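Local atomic coordinates of protein F9 (PDB entry 6CJ6), a protein that belongs to the poxvirus entry-fusion complex, which mediates entry of the virion core into the host cytoplasm through lipid mixing and subsequent pore formation. Residues I37-G42 against I119-I124; D16-K21 against T64-S69. All blocks are in the same frame, centred on the assembly; numbering follows the deposited sequence.

Contact 1: I37-G42 against I119-I124; sequences IGEVIG and IQKLDI. With MOH (methanol), chain B.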
ATOM      1  N   ILE A  37       3.260 -11.063  -7.305  1.00 32.39           N
ATOM      2  CA  ILE A  37       2.512 -10.105  -8.114  1.00 32.25           C
ATOM      3  C   ILE A  37       2.838 -10.382  -9.576  1.00 29.99           C
ATOM      4  O   ILE A  37       3.977 -10.195 -10.012  1.00 32.90           O
ATOM      5  CB  ILE A  37       2.857  -8.662  -7.737  1.00 32.03           C
ATOM      6  CG1 ILE A  37       2.587  -8.417  -6.253  1.00 34.56           C
ATOM      7  CG2 ILE A  37       2.059  -7.688  -8.593  1.00 41.24           C
ATOM      8  CD1 ILE A  37       1.142  -8.585  -5.863  1.00 31.69           C
ATOM      9  N   GLY A  38       1.846 -10.830 -10.335  1.00 27.11           N
ATOM     10  CA  GLY A  38       2.082 -11.171 -11.722  1.00 31.14           C
ATOM     11  C   GLY A  38       1.213 -10.401 -12.692  1.00 31.97           C
ATOM     12  O   GLY A  38       1.173 -10.718 -13.883  1.00 28.48           O
ATOM     13  N   GLU A  39       0.521  -9.376 -12.201  1.00 32.54           N
ATOM     14  CA  GLU A  39      -0.461  -8.687 -13.025  1.00 27.86           C
ATOM     15  C   GLU A  39      -0.887  -7.385 -12.360  1.00 36.36           C
ATOM     16  O   GLU A  39      -1.433  -7.394 -11.251  1.00 31.75           O
ATOM     17  CB  GLU A  39      -1.662  -9.608 -13.240  1.00 33.34           C
ATOM     18  CG  GLU A  39      -2.715  -9.113 -14.199  1.00 36.60           C
ATOM     19  CD  GLU A  39      -3.744 -10.187 -14.498  1.00 44.56           C
ATOM     20  OE1 GLU A  39      -3.337 -11.302 -14.891  1.00 42.52           O
ATOM     21  OE2 GLU A  39      -4.954  -9.928 -14.319  1.00 43.63           O
ATOM     22  N   VAL A  40      -0.636  -6.260 -13.023  1.00 26.91           N
ATOM     23  CA  VAL A  40      -0.994  -4.943 -12.514  1.00 24.92           C
ATOM     24  C   VAL A  40      -1.973  -4.308 -13.488  1.00 31.94           C
ATOM     25  O   VAL A  40      -1.698  -4.234 -14.692  1.00 27.44           O
ATOM     26  CB  VAL A  40       0.248  -4.051 -12.328  1.00 31.73           C
ATOM     27  CG1 VAL A  40      -0.165  -2.658 -11.874  1.00 31.80           C
ATOM     28  CG2 VAL A  40       1.207  -4.678 -11.334  1.00 27.78           C
ATOM     29  N   ILE A  41      -3.115  -3.857 -12.974  1.00 26.60           N
ATOM     30  CA  ILE A  41      -4.103  -3.176 -13.795  1.00 23.84           C
ATOM     31  C   ILE A  41      -4.275  -1.750 -13.292  1.00 28.18           C
ATOM     32  O   ILE A  41      -3.897  -1.407 -12.169  1.00 31.03           O
ATOM     33  CB  ILE A  41      -5.456  -3.918 -13.869  1.00 28.71           C
ATOM     34  CG1 ILE A  41      -6.304  -3.623 -12.634  1.00 41.23           C
ATOM     35  CG2 ILE A  41      -5.236  -5.415 -14.018  1.00 27.45           C
ATOM     36  CD1 ILE A  41      -7.584  -4.436 -12.567  1.00 45.23           C
ATOM     37  N   GLY A  42      -4.844  -0.919 -14.145  1.00 28.77           N
ATOM     38  CA  GLY A  42      -5.048   0.480 -13.831  1.00 30.59           C
ATOM     39  C   GLY A  42      -5.025   1.311 -15.098  1.00 31.83           C
ATOM     40  O   GLY A  42      -4.900   0.797 -16.208  1.00 28.41           O
ATOM     41  N   ILE A 119      -0.327 -16.580  -8.149  1.00 44.78           N
ATOM     42  CA  ILE A 119      -0.173 -15.297  -8.828  1.00 40.19           C
ATOM     43  C   ILE A 119      -1.324 -14.390  -8.423  1.00 35.01           C
ATOM     44  O   ILE A 119      -2.486 -14.813  -8.420  1.00 34.91           O
ATOM     45  CB  ILE A 119      -0.077 -15.464 -10.358  1.00 43.16           C
ATOM     46  CG1 ILE A 119       1.385 -15.563 -10.802  1.00 50.59           C
ATOM     47  CG2 ILE A 119      -0.729 -14.300 -11.085  1.00 34.31           C
ATOM     48  CD1 ILE A 119       2.174 -16.656 -10.124  1.00 49.68           C
ATOM     49  N   GLN A 120      -0.999 -13.146  -8.077  1.00 30.55           N
ATOM     50  CA  GLN A 120      -1.981 -12.162  -7.641  1.00 36.77           C
ATOM     51  C   GLN A 120      -2.014 -11.003  -8.626  1.00 31.23           C
ATOM     52  O   GLN A 120      -0.963 -10.519  -9.058  1.00 30.37           O
ATOM     53  CB  GLN A 120      -1.643 -11.649  -6.234  1.00 33.71           C
ATOM     54  CG  GLN A 120      -2.526 -10.510  -5.735  1.00 37.92           C
ATOM     55  CD  GLN A 120      -2.677 -10.510  -4.226  1.00 34.78           C
ATOM     56  OE1 GLN A 120      -1.790 -10.967  -3.505  1.00 31.64           O
ATOM     57  NE2 GLN A 120      -3.812 -10.011  -3.740  1.00 31.61           N
ATOM     58  N   LYS A 121      -3.221 -10.573  -8.986  1.00 28.65           N
ATOM     59  CA  LYS A 121      -3.421  -9.343  -9.738  1.00 35.09           C
ATOM     60  C   LYS A 121      -3.574  -8.193  -8.751  1.00 35.65           C
ATOM     61  O   LYS A 121      -4.168  -8.356  -7.682  1.00 38.16           O
ATOM     62  CB  LYS A 121      -4.682  -9.453 -10.601  1.00 28.92           C
ATOM     63  CG  LYS A 121      -5.035  -8.195 -11.383  1.00 43.37           C
ATOM     64  CD  LYS A 121      -6.300  -7.527 -10.853  1.00 41.43           C
ATOM     65  CE  LYS A 121      -7.520  -8.408 -11.061  1.00 45.13           C
ATOM     66  NZ  LYS A 121      -8.770  -7.768 -10.568  1.00 52.34           N
ATOM     67  N   LEU A 122      -3.024  -7.033  -9.105  1.00 28.69           N
ATOM     68  CA  LEU A 122      -3.084  -5.858  -8.246  1.00 29.48           C
ATOM     69  C   LEU A 122      -3.583  -4.663  -9.045  1.00 32.26           C
ATOM     70  O   LEU A 122      -3.045  -4.358 -10.115  1.00 25.03           O
ATOM     71  CB  LEU A 122      -1.712  -5.553  -7.636  1.00 28.27           C
ATOM     72  CG  LEU A 122      -1.777  -5.033  -6.198  1.00 39.50           C
ATOM     73  CD1 LEU A 122      -2.588  -5.992  -5.343  1.00 35.53           C
ATOM     74  CD2 LEU A 122      -0.388  -4.855  -5.619  1.00 40.59           C
ATOM     75  N   ASP A 123      -4.605  -3.988  -8.520  1.00 29.82           N
ATOM     76  CA  ASP A 123      -5.227  -2.837  -9.169  1.00 30.98           C
ATOM     77  C   ASP A 123      -4.712  -1.574  -8.483  1.00 28.75           C
ATOM     78  O   ASP A 123      -4.964  -1.362  -7.293  1.00 35.48           O
ATOM     79  CB  ASP A 123      -6.748  -2.942  -9.056  1.00 30.32           C
ATOM     80  CG  ASP A 123      -7.481  -1.823  -9.779  1.00 32.12           C
ATOM     81  OD1 ASP A 123      -6.822  -0.944 -10.373  1.00 31.35           O
ATOM     82  OD2 ASP A 123      -8.729  -1.825  -9.754  1.00 36.03           O
ATOM     83  N   ILE A 124      -3.996  -0.737  -9.233  1.00 28.92           N
ATOM     84  CA  ILE A 124      -3.409   0.469  -8.661  1.00 27.94           C
ATOM     85  C   ILE A 124      -4.308   1.671  -8.916  1.00 25.88           C
ATOM     86  O   ILE A 124      -3.943   2.807  -8.596  1.00 25.86           O
ATOM     87  CB  ILE A 124      -1.980   0.721  -9.174  1.00 30.75           C
ATOM     88  CG1 ILE A 124      -1.991   1.026 -10.674  1.00 27.82           C
ATOM     89  CG2 ILE A 124      -1.070  -0.465  -8.866  1.00 35.50           C
ATOM     90  CD1 ILE A 124      -0.658   1.483 -11.188  1.00 32.73           C
TER
HETATM   91  C   MOH B 240       0.871 -13.694 -14.725  1.00 39.83           C
HETATM   92  O   MOH B 240       2.240 -13.412 -14.516  1.00 39.69           O

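Contact 2: D16-K21 against T64-S69; sequences DSYLQK and TLMVES. With PDO (1,3-propandiol), chain X.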
ATOM      1  N   ASP A  16       7.293   4.848   1.733  1.00 30.21           N
ATOM      2  CA  ASP A  16       8.637   5.074   2.253  1.00 34.44           C
ATOM      3  C   ASP A  16       8.711   4.727   3.732  1.00 37.02           C
ATOM      4  O   ASP A  16       9.687   4.120   4.187  1.00 38.02           O
ATOM      5  CB  ASP A  16       9.054   6.525   2.014  1.00 37.77           C
ATOM      6  CG  ASP A  16       9.300   6.824   0.549  1.00 38.79           C
ATOM      7  OD1 ASP A  16       9.344   5.866  -0.249  1.00 44.23           O
ATOM      8  OD2 ASP A  16       9.447   8.014   0.195  1.00 34.56           O
ATOM      9  N   SER A  17       7.679   5.098   4.495  1.00 40.43           N
ATOM     10  CA  SER A  17       7.591   4.686   5.892  1.00 36.54           C
ATOM     11  C   SER A  17       7.446   3.177   6.011  1.00 37.80           C
ATOM     12  O   SER A  17       8.106   2.540   6.841  1.00 41.13           O
ATOM     13  CB  SER A  17       6.400   5.377   6.555  1.00 38.75           C
ATOM     14  OG  SER A  17       6.093   4.777   7.802  1.00 44.04           O
ATOM     15  N   TYR A  18       6.580   2.588   5.186  1.00 32.51           N
ATOM     16  CA  TYR A  18       6.305   1.160   5.289  1.00 37.39           C
ATOM     17  C   TYR A  18       7.519   0.330   4.890  1.00 44.01           C
ATOM     18  O   TYR A  18       7.778  -0.722   5.487  1.00 39.80           O
ATOM     19  CB  TYR A  18       5.086   0.811   4.433  1.00 32.90           C
ATOM     20  CG  TYR A  18       4.667  -0.637   4.500  1.00 36.31           C
ATOM     21  CD1 TYR A  18       4.511  -1.282   5.721  1.00 34.20           C
ATOM     22  CD2 TYR A  18       4.403  -1.354   3.342  1.00 33.31           C
ATOM     23  CE1 TYR A  18       4.121  -2.604   5.783  1.00 29.30           C
ATOM     24  CE2 TYR A  18       4.012  -2.677   3.395  1.00 34.38           C
ATOM     25  CZ  TYR A  18       3.873  -3.296   4.617  1.00 30.93           C
ATOM     26  OH  TYR A  18       3.486  -4.613   4.671  1.00 32.42           O
ATOM     27  N   LEU A  19       8.284   0.789   3.894  1.00 38.65           N
ATOM     28  CA  LEU A  19       9.452   0.031   3.453  1.00 41.53           C
ATOM     29  C   LEU A  19      10.530  -0.018   4.531  1.00 40.77           C
ATOM     30  O   LEU A  19      11.187  -1.051   4.705  1.00 48.41           O
ATOM     31  CB  LEU A  19      10.001   0.599   2.143  1.00 31.15           C
ATOM     32  CG  LEU A  19       9.131   0.370   0.905  1.00 36.04           C
ATOM     33  CD1 LEU A  19       9.701   1.092  -0.307  1.00 47.04           C
ATOM     34  CD2 LEU A  19       8.969  -1.115   0.626  1.00 41.55           C
ATOM     35  N   GLN A  20      10.732   1.086   5.257  1.00 37.90           N
ATOM     36  CA  GLN A  20      11.684   1.085   6.367  1.00 49.69           C
ATOM     37  C   GLN A  20      11.342  -0.001   7.378  1.00 52.43           C
ATOM     38  O   GLN A  20      12.218  -0.752   7.827  1.00 52.63           O
ATOM     39  CB  GLN A  20      11.686   2.448   7.059  1.00 48.88           C
ATOM     40  CG  GLN A  20      12.530   3.517   6.396  1.00 54.41           C
ATOM     41  CD  GLN A  20      12.684   4.742   7.280  1.00 55.65           C
ATOM     42  OE1 GLN A  20      12.407   4.692   8.476  1.00 63.43           O
ATOM     43  NE2 GLN A  20      13.120   5.851   6.693  1.00 60.58           N
ATOM     44  N   LYS A  21      10.066  -0.095   7.752  1.00 48.87           N
ATOM     45  CA  LYS A  21       9.651  -1.074   8.748  1.00 46.73           C
ATOM     46  C   LYS A  21       9.797  -2.497   8.222  1.00 49.21           C
ATOM     47  O   LYS A  21      10.162  -3.408   8.973  1.00 52.22           O
ATOM     48  CB  LYS A  21       8.211  -0.792   9.168  1.00 45.25           C
ATOM     49  CG  LYS A  21       7.994   0.597   9.756  1.00 44.09           C
ATOM     50  CD  LYS A  21       6.593   1.102   9.448  1.00 44.43           C
ATOM     51  CE  LYS A  21       5.971   1.829  10.631  1.00 46.25           C
ATOM     52  NZ  LYS A  21       6.684   3.087  10.980  1.00 51.00           N
ATOM     53  N   THR A  64       0.114  -4.707  10.605  1.00 32.40           N
ATOM     54  CA  THR A  64       0.476  -3.889  11.760  1.00 35.15           C
ATOM     55  C   THR A  64       1.361  -2.716  11.353  1.00 28.97           C
ATOM     56  O   THR A  64       1.043  -1.557  11.646  1.00 38.52           O
ATOM     57  CB  THR A  64       1.144  -4.747  12.836  1.00 32.66           C
ATOM     58  OG1 THR A  64       0.204  -5.707  13.331  1.00 30.51           O
ATOM     59  CG2 THR A  64       1.610  -3.879  13.989  1.00 33.17           C
ATOM     60  N   LEU A  65       2.477  -2.993  10.670  1.00 28.44           N
ATOM     61  CA  LEU A  65       3.316  -1.915  10.158  1.00 35.03           C
ATOM     62  C   LEU A  65       2.607  -1.137   9.056  1.00 33.97           C
ATOM     63  O   LEU A  65       2.851   0.063   8.885  1.00 28.02           O
ATOM     64  CB  LEU A  65       4.632  -2.484   9.629  1.00 36.25           C
ATOM     65  CG  LEU A  65       5.490  -3.291  10.605  1.00 42.36           C
ATOM     66  CD1 LEU A  65       6.637  -3.966   9.870  1.00 48.05           C
ATOM     67  CD2 LEU A  65       6.016  -2.404  11.715  1.00 44.58           C
ATOM     68  N   MET A  66       1.741  -1.812   8.299  1.00 30.58           N
ATOM     69  CA  MET A  66       0.908  -1.139   7.310  1.00 29.47           C
ATOM     70  C   MET A  66       0.016  -0.097   7.970  1.00 31.81           C
ATOM     71  O   MET A  66      -0.185   0.994   7.428  1.00 27.27           O
ATOM     72  CB  MET A  66       0.060  -2.193   6.603  1.00 30.03           C
ATOM     73  CG  MET A  66      -0.721  -1.748   5.404  1.00 33.03           C
ATOM     74  SD  MET A  66      -0.828  -3.130   4.247  1.00 36.47           S
ATOM     75  CE  MET A  66       0.524  -2.695   3.173  1.00 32.65           C
ATOM     76  N   VAL A  67      -0.522  -0.412   9.149  1.00 26.62           N
ATOM     77  CA  VAL A  67      -1.407   0.527   9.830  1.00 29.91           C
ATOM     78  C   VAL A  67      -0.614   1.619  10.540  1.00 34.33           C
ATOM     79  O   VAL A  67      -1.019   2.789  10.544  1.00 32.03           O
ATOM     80  CB  VAL A  67      -2.372  -0.222  10.768  1.00 33.97           C
ATOM     81  CG1 VAL A  67      -3.021   0.736  11.752  1.00 33.28           C
ATOM     82  CG2 VAL A  67      -3.438  -0.930   9.952  1.00 31.75           C
ATOM     83  N   GLU A  68       0.525   1.265  11.147  1.00 34.57           N
ATOM     84  CA  GLU A  68       1.389   2.275  11.750  1.00 32.60           C
ATOM     85  C   GLU A  68       1.729   3.363  10.742  1.00 37.63           C
ATOM     86  O   GLU A  68       1.613   4.559  11.033  1.00 36.74           O
ATOM     87  CB  GLU A  68       2.681   1.642  12.271  1.00 30.70           C
ATOM     88  CG  GLU A  68       2.524   0.621  13.383  1.00 38.98           C
ATOM     89  CD  GLU A  68       3.865   0.191  13.962  1.00 42.51           C
ATOM     90  OE1 GLU A  68       4.694   1.075  14.268  1.00 50.60           O
ATOM     91  OE2 GLU A  68       4.096  -1.029  14.102  1.00 45.34           O
ATOM     92  N   SER A  69       2.145   2.956   9.538  1.00 34.78           N
ATOM     93  CA  SER A  69       2.524   3.924   8.516  1.00 28.21           C
ATOM     94  C   SER A  69       1.332   4.772   8.091  1.00 28.09           C
ATOM     95  O   SER A  69       1.467   5.983   7.881  1.00 30.04           O
ATOM     96  CB  SER A  69       3.132   3.201   7.311  1.00 33.10           C
ATOM     97  OG  SER A  69       4.227   2.382   7.694  1.00 32.53           O
TER
HETATM   98  C1  PDO X 220       9.107   7.498   8.193  1.00 54.51           C
HETATM   99  O1  PDO X 220       8.851   7.394   6.787  1.00 55.19           O
HETATM  100  C2  PDO X 220       8.415   6.352   8.921  1.00 46.02           C
HETATM  101  C3  PDO X 220       9.338   5.146   9.041  1.00 51.15           C
HETATM  102  O3  PDO X 220       8.609   4.039   9.582  1.00 53.88           O

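Contact 1: I37-G42 against I119-I124
Ile41 holds CG1 between its backbone N and carbonyl carbon (chi1 81°), and this turns CG1 and CD1 across the strand boundary onto Asp123 and Lys121. CG1 of Ile41 lies 3.5 Å from OD1 of Asp123, and CD1 of Ile41 comes within 3.8 Å of CD of Lys121, whose chain bends at chi2 and chi3 to run past it. On the same face, the extended Glu39 crosses the root of Lys121, with OE2 of Glu39 3.4 Å from CG of Lys121. OE2 of Glu39 and NZ of Lys121 stay 5.8 Å apart, too far for a salt bridge.

The other face, with Ile37, Val40 and Leu122, is mainly apolar. Ile37 sets CD1 against CD2 of Leu122, and farther along CG1 of Val40 meets CG2 of Ile124. Leu122 and Ile124 continue inward to strand 133-141 and helix 145-158, while Val40 touches Leu49. Gln120 is the polar member here, its amide bonded to Asn148 and Ala145 O of helix 145-158.

Between the faces runs a parallel backbone ladder, joining outermost strand 36-41 to 119-127, the middle strand of a three-stranded parallel sheet. Gly38 N donates to Gln120 O, Leu122 N to Glu39 O at 2.7 Å, Ile41 N to Leu122 O, and Ile124 N to Ile41 O at 3.0 Å. The CA of Val40 adds a CA-H...O contact to Leu122 O at 3.2 Å. A methanol, probably from the crystallisation liquor, donates to Gly38 O.

On the Glu39 and Lys121 face, OD2 of Asp123 forms a salt bridge with Lys156. The chemistry thus divides by layer. Backbone bonds fix the register, mostly apolar side chains pack on the inner face, with Gln120 tied to helix 145-158, and on the outer face Lys121 and Glu39 meet through their aliphatic parts, so any attraction between their charges is probably modest.

Contact 2: D16-K21 against T64-S69
Tyr18 and Met66 meet obliquely: CE of the methionine approaches CE2 of the tyrosine ring at 3.5 Å, and SD of Met66 stands 5.2 Å from the ring centroid, 30° off the normal, a Met-aromatic contact. With CG anti to the backbone N (chi1 -178°), Tyr18 has its ring end carried up to helix 59-74, where CB of Leu65 lies in the ring plane at its edge. Tyr18 OH is buried here without a polar partner in the model.

Lys21 takes the next position, crossing Leu65 at a slant with CB of Lys21 3.6 Å from CD1 of the leucine. Its bent chain then passes Ser69, CD of Lys21 lying 3.2 Å from OG of Ser69, and carries NZ of Lys21 to O3 of a bound 1,3-propanediol at 2.6 Å. O3, the acceptor of the Lys21 N-H, is also in hydrogen-bonding contact with Ser17 O and Ser17 OG; the latter further bonds to Glu72. Ser69 OG turns back to Leu65 O, reaching it from the opposite face to Ser69 N.

The axes of segments 16-21 and 64-69 approach to 8.9 Å, with directions 143° apart. Around them, Met66 rests on Leu151 and Ile154 of helix 145-158, and Tyr18 on Val140 of strand 133-141.

Overall arrangement
Contacts 1 and 2 lie on opposite sides of the centre of the chain, their own centres 21 Å apart and their nearest atoms about 9 Å apart, so neither touches the other. Strand 133-141 and helix 145-158 bridge the gap: both receive side chains from each contact. The segments alternate along the chain, strand 36-41 being the next element after helix 10-24, so the two pairings interlock in sequence. Small molecules bind at both places. Gln120 and Lys121 of contact 1 help line the pocket of a 2-(2-methoxyethoxy)ethanol, probably from the crystallisation liquor, completed by Tyr110 and Asn114, whereas 1,3-propanediol sits at the side of contact 2.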